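Local coordinates for protein 4-amino-4-deoxy-L-arabinose transferase or related glycosyltransferases of PMT family (Cupriavidus metallidurans, PDB 5EZM) that probably transfers 4-amino-4-deoxy-L-arabinose to lipid A, as a zinc-binding integral membrane glycosyltransferase of the GT-C fold, at residues Pro89-Trp94 / Ile203-Leu208; Ala135-Phe140 / Ala363-Ser368; Cys385-Ser390 / Ala416-Leu421. All blocks are in the same frame, centred on the assembly; numbering follows the deposited sequence.

Overall arrangement
Three separate helix-to-helix contacts sample different parts of the membrane domain. Contact 1 lies nearest the centre of the chain and next to the zinc and phosphocholine sites: the Pro89 side chain is about 7 Å from that of the zinc ligand Glu87, and the Ile203 side chain is about 8 Å from the bound decaprenyl-phosphate. Contact 2 (135-140 with 363-368) and contact 3 (385-390 with 416-421) are peripheral, their centres about 34 and 38 Å from that of contact 1. Contact 3 lies across the chain's centre from contact 1. Contacts 2 and 3, with centres about 27 Å apart, are linked in sequence by the successive helices 352-365 and 369-389.

Contact 1: Pro89-Trp94 / Ile203-Leu208. With PC (phosphocholine), chain B; MPG ([(Z)-octadec-9-enyl] (2R)-2,3-bis(oxidanyl)propanoate), chain C.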
# COMPACT_ATOMS: atom_id res chain seq x y z
N PRO A 89 0.40 13.77 -3.13
CA PRO A 89 -0.92 14.43 -3.12
C PRO A 89 -1.78 13.90 -1.98
O PRO A 89 -1.44 12.87 -1.38
CB PRO A 89 -1.50 14.08 -4.50
CG PRO A 89 -0.36 13.56 -5.30
CD PRO A 89 0.57 12.92 -4.32
N PRO A 90 -2.90 14.54 -1.67
CA PRO A 90 -3.55 14.34 -0.36
C PRO A 90 -4.74 13.38 -0.29
O PRO A 90 -5.28 13.23 0.82
CB PRO A 90 -4.02 15.76 -0.03
CG PRO A 90 -4.45 16.28 -1.36
CD PRO A 90 -3.50 15.69 -2.38
N PHE A 91 -5.18 12.75 -1.38
CA PHE A 91 -6.44 12.01 -1.32
C PHE A 91 -6.39 10.88 -0.29
O PHE A 91 -7.34 10.70 0.49
CB PHE A 91 -6.80 11.45 -2.70
CG PHE A 91 -8.03 10.57 -2.69
CD1 PHE A 91 -9.28 11.12 -2.47
CD2 PHE A 91 -7.92 9.20 -2.87
CE1 PHE A 91 -10.41 10.31 -2.45
CE2 PHE A 91 -9.04 8.40 -2.85
CZ PHE A 91 -10.29 8.95 -2.65
N HIS A 92 -5.30 10.12 -0.28
CA HIS A 92 -5.14 9.08 0.74
C HIS A 92 -5.30 9.66 2.14
O HIS A 92 -5.97 9.07 3.00
CB HIS A 92 -3.77 8.41 0.58
CG HIS A 92 -3.50 7.34 1.60
ND1 HIS A 92 -3.61 6.00 1.31
CD2 HIS A 92 -3.10 7.42 2.89
CE1 HIS A 92 -3.30 5.29 2.38
NE2 HIS A 92 -2.99 6.13 3.36
N MET A 93 -4.71 10.84 2.37
CA MET A 93 -4.83 11.47 3.68
C MET A 93 -6.26 11.93 3.95
O MET A 93 -6.75 11.81 5.07
CB MET A 93 -3.85 12.63 3.80
CG MET A 93 -2.42 12.18 4.09
SD MET A 93 -1.62 11.36 2.70
CE MET A 93 -1.03 12.77 1.77
N TRP A 94 -6.93 12.46 2.93
CA TRP A 94 -8.34 12.84 3.08
C TRP A 94 -9.17 11.65 3.56
O TRP A 94 -9.93 11.75 4.53
CB TRP A 94 -8.89 13.38 1.77
CG TRP A 94 -8.34 14.71 1.38
CD1 TRP A 94 -7.61 15.56 2.17
CD2 TRP A 94 -8.46 15.35 0.10
NE1 TRP A 94 -7.28 16.69 1.46
CE2 TRP A 94 -7.79 16.59 0.19
CE3 TRP A 94 -9.08 14.99 -1.10
CZ2 TRP A 94 -7.72 17.47 -0.89
CZ3 TRP A 94 -9.00 15.87 -2.17
CH2 TRP A 94 -8.33 17.10 -2.06
N ILE A 203 -4.82 11.15 -9.79
CA ILE A 203 -3.88 12.27 -9.79
C ILE A 203 -3.82 12.90 -8.41
O ILE A 203 -2.73 13.24 -7.91
CB ILE A 203 -4.26 13.30 -10.87
CG1 ILE A 203 -4.17 12.67 -12.27
CG2 ILE A 203 -3.38 14.53 -10.77
CD1 ILE A 203 -4.53 13.61 -13.40
N LEU A 204 -4.97 13.06 -7.76
CA LEU A 204 -5.00 13.54 -6.38
C LEU A 204 -4.47 12.52 -5.39
O LEU A 204 -4.39 12.82 -4.19
CB LEU A 204 -6.42 13.95 -5.98
CG LEU A 204 -6.94 15.23 -6.63
CD1 LEU A 204 -8.39 15.48 -6.22
CD2 LEU A 204 -6.06 16.40 -6.26
N THR A 205 -4.11 11.31 -5.83
CA THR A 205 -3.55 10.29 -4.96
C THR A 205 -2.03 10.21 -5.07
O THR A 205 -1.34 10.15 -4.05
CB THR A 205 -4.17 8.93 -5.28
OG1 THR A 205 -5.56 8.94 -4.93
CG2 THR A 205 -3.46 7.82 -4.51
N LYS A 206 -1.48 10.21 -6.30
CA LYS A 206 -0.04 10.08 -6.45
C LYS A 206 0.49 10.83 -7.67
O LYS A 206 1.54 10.45 -8.21
CB LYS A 206 0.37 8.61 -6.51
CG LYS A 206 1.74 8.32 -5.92
CD LYS A 206 2.08 6.85 -6.04
CE LYS A 206 3.51 6.58 -5.61
NZ LYS A 206 3.89 5.17 -5.92
N GLY A 207 -0.19 11.87 -8.11
CA GLY A 207 0.34 12.72 -9.16
C GLY A 207 0.01 12.25 -10.56
O GLY A 207 -0.91 11.46 -10.79
N LEU A 208 0.81 12.74 -11.52
CA LEU A 208 0.50 12.58 -12.94
C LEU A 208 0.45 11.13 -13.38
O LEU A 208 -0.09 10.85 -14.46
CB LEU A 208 1.53 13.33 -13.78
CG LEU A 208 1.59 14.85 -13.62
CD1 LEU A 208 2.68 15.45 -14.50
CD2 LEU A 208 0.23 15.48 -13.93
P1 PC B . 5.08 13.88 -10.68
O1 PC B . 3.65 13.50 -10.34
O3 PC B . 5.05 14.99 -11.71
O4 PC B . 5.80 12.69 -11.26
O2 PC B . 5.87 14.40 -9.33
C1 PC B . 6.83 13.58 -8.72
C2 PC B . 7.81 14.41 -7.87
N1 PC B . 7.65 14.12 -6.45
C3 PC B . 8.51 15.00 -5.68
C4 PC B . 6.27 14.36 -6.04
C5 PC B . 8.01 12.75 -6.17
C2 MPG C . 4.88 11.52 -15.19
C3 MPG C . 5.49 10.17 -14.83
C4 MPG C . 5.86 10.08 -13.36
C5 MPG C . 6.24 8.65 -12.92
C6 MPG C . 6.37 8.53 -11.40
C7 MPG C . 5.97 7.14 -10.88
C8 MPG C . 5.52 7.18 -9.40
C9 MPG C . 4.45 6.10 -9.07
C1 MPG C . 4.76 11.73 -16.70
O HOH W 1 -2.64 10.35 -1.68
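Pro89 lays its ring across the C-terminal turn of helix 185-206: CB lies 3.2 Å from Leu204 O, while CG faces Gly207 N and CD faces Thr205 O. The ring is thus turned to the carbonyl end of one helix just ahead of the start of the next, and Phe91 N, in the first turn of helix 91-103, gives its hydrogen to Leu204 O (2.9 Å, N-H...O angle 155°). A water joins the two backbones as well, donating to Pro89 O and Thr205 O and accepting from His92 N.

The side chains fan out around the Phe91-Leu204 hydrogen bond. A chi1 of 175° swings the Phe91 ring obliquely past Thr205 and then away from the interface, Phe91 CD2 lying 3.1 Å from Thr205 OG1; that hydroxyl has its hydrogen-bond partner in Val201 O. Leu204 sends CB to Phe91 CB and CD1 to Trp94 CZ3 (4.1 Å), meeting the indole at a slant. One indole face carries Pro90 CG near its rim, and Trp94 NE1 bonds to Trp75 O.

Beyond the helix the chain turns at Gly207, whose positive phi (88°) suits glycine and where a beta carbon would run into the phosphocholine. Leu208 N then donates to O1 of the phosphocholine (3.2 Å). Lys206 extends beyond CG to a salt bridge with Asp161, its NZ lying 3.3 Å from C9 of a bound lipid.

Chemically, carbonyls near the C-terminal end of one helix meet the first N-H groups of another, directly and through water, so that backbone polar atoms buried near the zinc site are satisfied; the meeting of opposite helix ends is probably favourable electrostatically as well.

Contact 2: Ala135-Phe140 / Ala363-Ser368; sequences ARAAAF and ALDRLS. With MPG ([(Z)-octadec-9-enyl] (2R)-2,3-bis(oxidanyl)propanoate), chain J.
Arg136 and Asp365 reach one another because each carries its CG anti to the backbone N (chi1 -162° and -170°), and the arginine chain then bends at CD. Arg136 NE donates to Asp365 OD1 at 3.2 Å, a bent bond, in a salt bridge that uses this one N-H, with the oxygen at the guanidinium edge and in its plane; carboxylate and guanidinium planes are turned 41° apart. Asp365 OD2 rests 3.8 Å from Ala137 CB.

The Phe140 ring lies between the Arg136 guanidinium and Leu364. Leu364 CB sits over one face of the Phe140 ring, 3.9 Å from its centroid, in a CH-pi contact; Phe140 CE2 stands 3.2 Å above the Arg136 guanidinium plane, offset toward its rim. Replacing this ring with an alanine would probably leave Leu364 without its aromatic cover and let the Arg136 guanidinium turn more freely.

Val435 and Leu436 of helix 435-456 also touch Arg136, and on the opposite side of helix 135-147 Ala135 and Ala138 meet a bound lipid. The contact therefore pairs a partly exposed salt bridge with apolar packing beside it, joining the start of helix 135-147 to the C-terminal end of helix 352-365, where the aspartate's charge is probably balanced by the arginine.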
# COMPACT_ATOMS: atom_id res chain seq x y z
N ALA A 135 -20.73 -14.31 -15.45
CA ALA A 135 -20.73 -14.43 -14.00
C ALA A 135 -19.61 -15.35 -13.51
O ALA A 135 -18.90 -15.01 -12.56
CB ALA A 135 -22.09 -14.93 -13.52
N ARG A 136 -19.45 -16.51 -14.14
CA ARG A 136 -18.45 -17.47 -13.67
C ARG A 136 -17.05 -16.88 -13.74
O ARG A 136 -16.28 -16.94 -12.76
CB ARG A 136 -18.54 -18.76 -14.50
CG ARG A 136 -17.87 -19.97 -13.86
CD ARG A 136 -18.07 -21.22 -14.71
NE ARG A 136 -16.83 -21.98 -14.87
CZ ARG A 136 -16.52 -23.08 -14.19
NH1 ARG A 136 -17.37 -23.58 -13.30
NH2 ARG A 136 -15.36 -23.69 -14.41
N ALA A 137 -16.70 -16.27 -14.88
CA ALA A 137 -15.39 -15.63 -15.01
C ALA A 137 -15.22 -14.52 -13.97
O ALA A 137 -14.12 -14.34 -13.43
CB ALA A 137 -15.22 -15.07 -16.42
N ALA A 138 -16.29 -13.78 -13.69
CA ALA A 138 -16.21 -12.73 -12.67
C ALA A 138 -15.90 -13.32 -11.30
O ALA A 138 -15.08 -12.78 -10.55
CB ALA A 138 -17.51 -11.94 -12.63
N ALA A 139 -16.55 -14.43 -10.96
CA ALA A 139 -16.23 -15.12 -9.71
C ALA A 139 -14.76 -15.51 -9.68
O ALA A 139 -14.07 -15.29 -8.68
CB ALA A 139 -17.12 -16.35 -9.54
N PHE A 140 -14.26 -16.07 -10.78
CA PHE A 140 -12.84 -16.40 -10.83
C PHE A 140 -11.96 -15.16 -10.67
O PHE A 140 -10.85 -15.26 -10.13
CB PHE A 140 -12.52 -17.14 -12.13
CG PHE A 140 -12.99 -18.56 -12.14
CD1 PHE A 140 -12.54 -19.45 -11.18
CD2 PHE A 140 -13.87 -19.00 -13.11
CE1 PHE A 140 -12.97 -20.76 -11.18
CE2 PHE A 140 -14.31 -20.32 -13.12
CZ PHE A 140 -13.86 -21.20 -12.15
N ALA A 363 -8.97 -17.09 -17.71
CA ALA A 363 -8.15 -18.29 -17.86
C ALA A 363 -8.73 -19.44 -17.05
O ALA A 363 -9.04 -20.51 -17.58
CB ALA A 363 -6.71 -18.01 -17.47
N LEU A 364 -8.93 -19.20 -15.74
CA LEU A 364 -9.59 -20.20 -14.90
C LEU A 364 -10.95 -20.59 -15.47
O LEU A 364 -11.38 -21.73 -15.30
CB LEU A 364 -9.74 -19.65 -13.48
CG LEU A 364 -8.45 -19.23 -12.77
CD1 LEU A 364 -8.74 -18.49 -11.47
CD2 LEU A 364 -7.56 -20.43 -12.52
N ASP A 365 -11.61 -19.67 -16.17
CA ASP A 365 -12.94 -19.97 -16.70
C ASP A 365 -12.90 -21.04 -17.79
O ASP A 365 -13.91 -21.71 -18.01
CB ASP A 365 -13.59 -18.70 -17.24
CG ASP A 365 -15.05 -18.91 -17.58
OD1 ASP A 365 -15.69 -19.76 -16.93
OD2 ASP A 365 -15.55 -18.21 -18.49
N ARG A 366 -11.76 -21.21 -18.46
CA ARG A 366 -11.64 -22.19 -19.53
C ARG A 366 -11.01 -23.50 -19.07
O ARG A 366 -10.86 -24.42 -19.89
CB ARG A 366 -10.82 -21.60 -20.68
CG ARG A 366 -11.41 -20.33 -21.26
CD ARG A 366 -10.48 -19.69 -22.28
NE ARG A 366 -11.04 -18.47 -22.85
CZ ARG A 366 -10.38 -17.65 -23.66
NH1 ARG A 366 -9.12 -17.92 -23.99
NH2 ARG A 366 -10.97 -16.57 -24.14
N LEU A 367 -10.66 -23.62 -17.79
CA LEU A 367 -9.97 -24.81 -17.30
C LEU A 367 -10.94 -25.96 -17.07
O LEU A 367 -12.02 -25.79 -16.52
CB LEU A 367 -9.23 -24.49 -16.00
CG LEU A 367 -8.11 -23.46 -16.09
CD1 LEU A 367 -7.43 -23.30 -14.74
CD2 LEU A 367 -7.11 -23.86 -17.16
N SER A 368 -10.52 -27.15 -17.50
CA SER A 368 -11.20 -28.39 -17.15
C SER A 368 -10.80 -28.80 -15.73
O SER A 368 -9.89 -28.22 -15.14
CB SER A 368 -10.84 -29.48 -18.15
OG SER A 368 -9.44 -29.71 -18.15
C2 MPG J . -19.66 -6.40 -7.82
C3 MPG J . -20.02 -7.25 -9.04
C4 MPG J . -20.22 -8.71 -8.69
C5 MPG J . -20.47 -9.59 -9.93
C6 MPG J . -20.66 -11.07 -9.56
C7 MPG J . -20.76 -11.98 -10.79
C8 MPG J . -20.91 -13.47 -10.41

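Contact 3: Cys385-Ser390 / Ala416-Leu421; sequences CGLLAS and AFVVML
Gly386 meets Phe417 through its main chain: its CA stands over the middle of the phenyl ring, 3.5 Å from the centroid and 9° off the ring normal, a CH-pi contact. Gly386 C comes 3.4 Å from Phe417 CD2 on that same face. A beta carbon at this position would point into the ring and clash with CE1, so the absence of a side chain is what allows the aromatic ring to lie flat on the helix backbone.

Leu387, next along, works from its side chain. Leu387 CB packs on Phe417 CB at 4.1 Å, and a chi1 of 177° carries the two methyls on along helix 403-430. There Leu387 CD1 passes Val418 CG2 obliquely at 3.7 Å, whereas Leu387 CD2 meets Leu421 CD1 at 4.0 Å, these two side chains crossing at about a right angle. Ala414, one turn before Phe417, touches Leu387 too.

At the end of the segment Ser390 turns its OG back to donate to Leu387 O (2.6 Å), while its side chain touches Val413 and Ala414.

On the far helix Ala416 and Met420 pack against helix 435-456, and the Leu421 side chain lies about 4 Å from a bound lipid. The short helical segments run antiparallel, 158° between their directions, with axes 8.8 Å apart. Joined by a short connection, consecutive helices 369-389 and 403-430 form a helical hairpin, predicted to span the membrane and packed in these segments by apolar side chains and by the phenyl ring on the glycine backbone, at the periphery of the multi-helix membrane domain characteristic of GT-C glycosyltransferases.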
# COMPACT_ATOMS: atom_id res chain seq x y z
N CYS A 385 7.47 -26.67 -0.35
CA CYS A 385 8.83 -26.14 -0.32
C CYS A 385 8.92 -24.92 0.58
O CYS A 385 9.93 -24.72 1.27
CB CYS A 385 9.29 -25.80 -1.74
SG CYS A 385 9.67 -27.24 -2.76
N GLY A 386 7.88 -24.07 0.58
CA GLY A 386 7.85 -22.98 1.53
C GLY A 386 7.84 -23.47 2.97
O GLY A 386 8.48 -22.88 3.84
N LEU A 387 7.12 -24.56 3.23
CA LEU A 387 7.10 -25.14 4.57
C LEU A 387 8.48 -25.66 4.97
O LEU A 387 8.93 -25.43 6.10
CB LEU A 387 6.06 -26.26 4.64
CG LEU A 387 5.96 -27.04 5.95
CD1 LEU A 387 5.62 -26.10 7.10
CD2 LEU A 387 4.93 -28.14 5.83
N LEU A 388 9.16 -26.36 4.05
CA LEU A 388 10.50 -26.85 4.36
C LEU A 388 11.50 -25.72 4.53
O LEU A 388 12.43 -25.83 5.34
CB LEU A 388 10.97 -27.81 3.27
CG LEU A 388 10.42 -29.23 3.29
CD1 LEU A 388 10.99 -30.05 2.14
CD2 LEU A 388 10.71 -29.89 4.62
N ALA A 389 11.34 -24.63 3.79
CA ALA A 389 12.28 -23.52 3.81
C ALA A 389 11.93 -22.46 4.85
O ALA A 389 12.70 -21.51 5.02
CB ALA A 389 12.35 -22.86 2.42
N SER A 390 10.81 -22.61 5.55
CA SER A 390 10.43 -21.60 6.54
C SER A 390 11.45 -21.42 7.66
O SER A 390 11.63 -20.27 8.10
CB SER A 390 9.04 -21.94 7.12
OG SER A 390 8.95 -23.29 7.52
N ALA A 416 1.65 -20.47 8.01
CA ALA A 416 1.05 -19.94 6.79
C ALA A 416 1.10 -20.96 5.66
O ALA A 416 0.09 -21.24 5.00
CB ALA A 416 1.75 -18.64 6.38
N PHE A 417 2.28 -21.55 5.42
CA PHE A 417 2.34 -22.56 4.37
C PHE A 417 1.52 -23.79 4.73
O PHE A 417 1.02 -24.49 3.83
CB PHE A 417 3.80 -22.93 4.07
CG PHE A 417 4.53 -21.90 3.26
CD1 PHE A 417 4.18 -21.66 1.95
CD2 PHE A 417 5.56 -21.16 3.82
CE1 PHE A 417 4.84 -20.71 1.20
CE2 PHE A 417 6.23 -20.21 3.08
CZ PHE A 417 5.87 -19.98 1.76
N VAL A 418 1.34 -24.07 6.02
CA VAL A 418 0.53 -25.22 6.41
C VAL A 418 -0.93 -24.98 6.06
O VAL A 418 -1.60 -25.86 5.50
CB VAL A 418 0.72 -25.54 7.91
CG1 VAL A 418 -0.40 -26.45 8.40
CG2 VAL A 418 2.06 -26.21 8.13
N VAL A 419 -1.46 -23.79 6.36
CA VAL A 419 -2.85 -23.53 6.02
C VAL A 419 -3.02 -23.46 4.50
O VAL A 419 -4.06 -23.86 3.97
CB VAL A 419 -3.38 -22.26 6.73
CG1 VAL A 419 -2.49 -21.08 6.48
CG2 VAL A 419 -4.81 -21.94 6.29
N MET A 420 -2.00 -22.98 3.78
CA MET A 420 -2.03 -23.09 2.33
C MET A 420 -2.19 -24.54 1.89
O MET A 420 -3.02 -24.86 1.04
CB MET A 420 -0.76 -22.49 1.71
CG MET A 420 -0.66 -20.99 1.83
SD MET A 420 0.85 -20.37 1.05
CE MET A 420 0.91 -18.71 1.73
N LEU A 421 -1.39 -25.44 2.48
CA LEU A 421 -1.47 -26.85 2.11
C LEU A 421 -2.84 -27.43 2.45
O LEU A 421 -3.39 -28.22 1.68
CB LEU A 421 -0.37 -27.64 2.82
CG LEU A 421 1.04 -27.44 2.27
CD1 LEU A 421 2.05 -28.22 3.10
CD2 LEU A 421 1.09 -27.87 0.81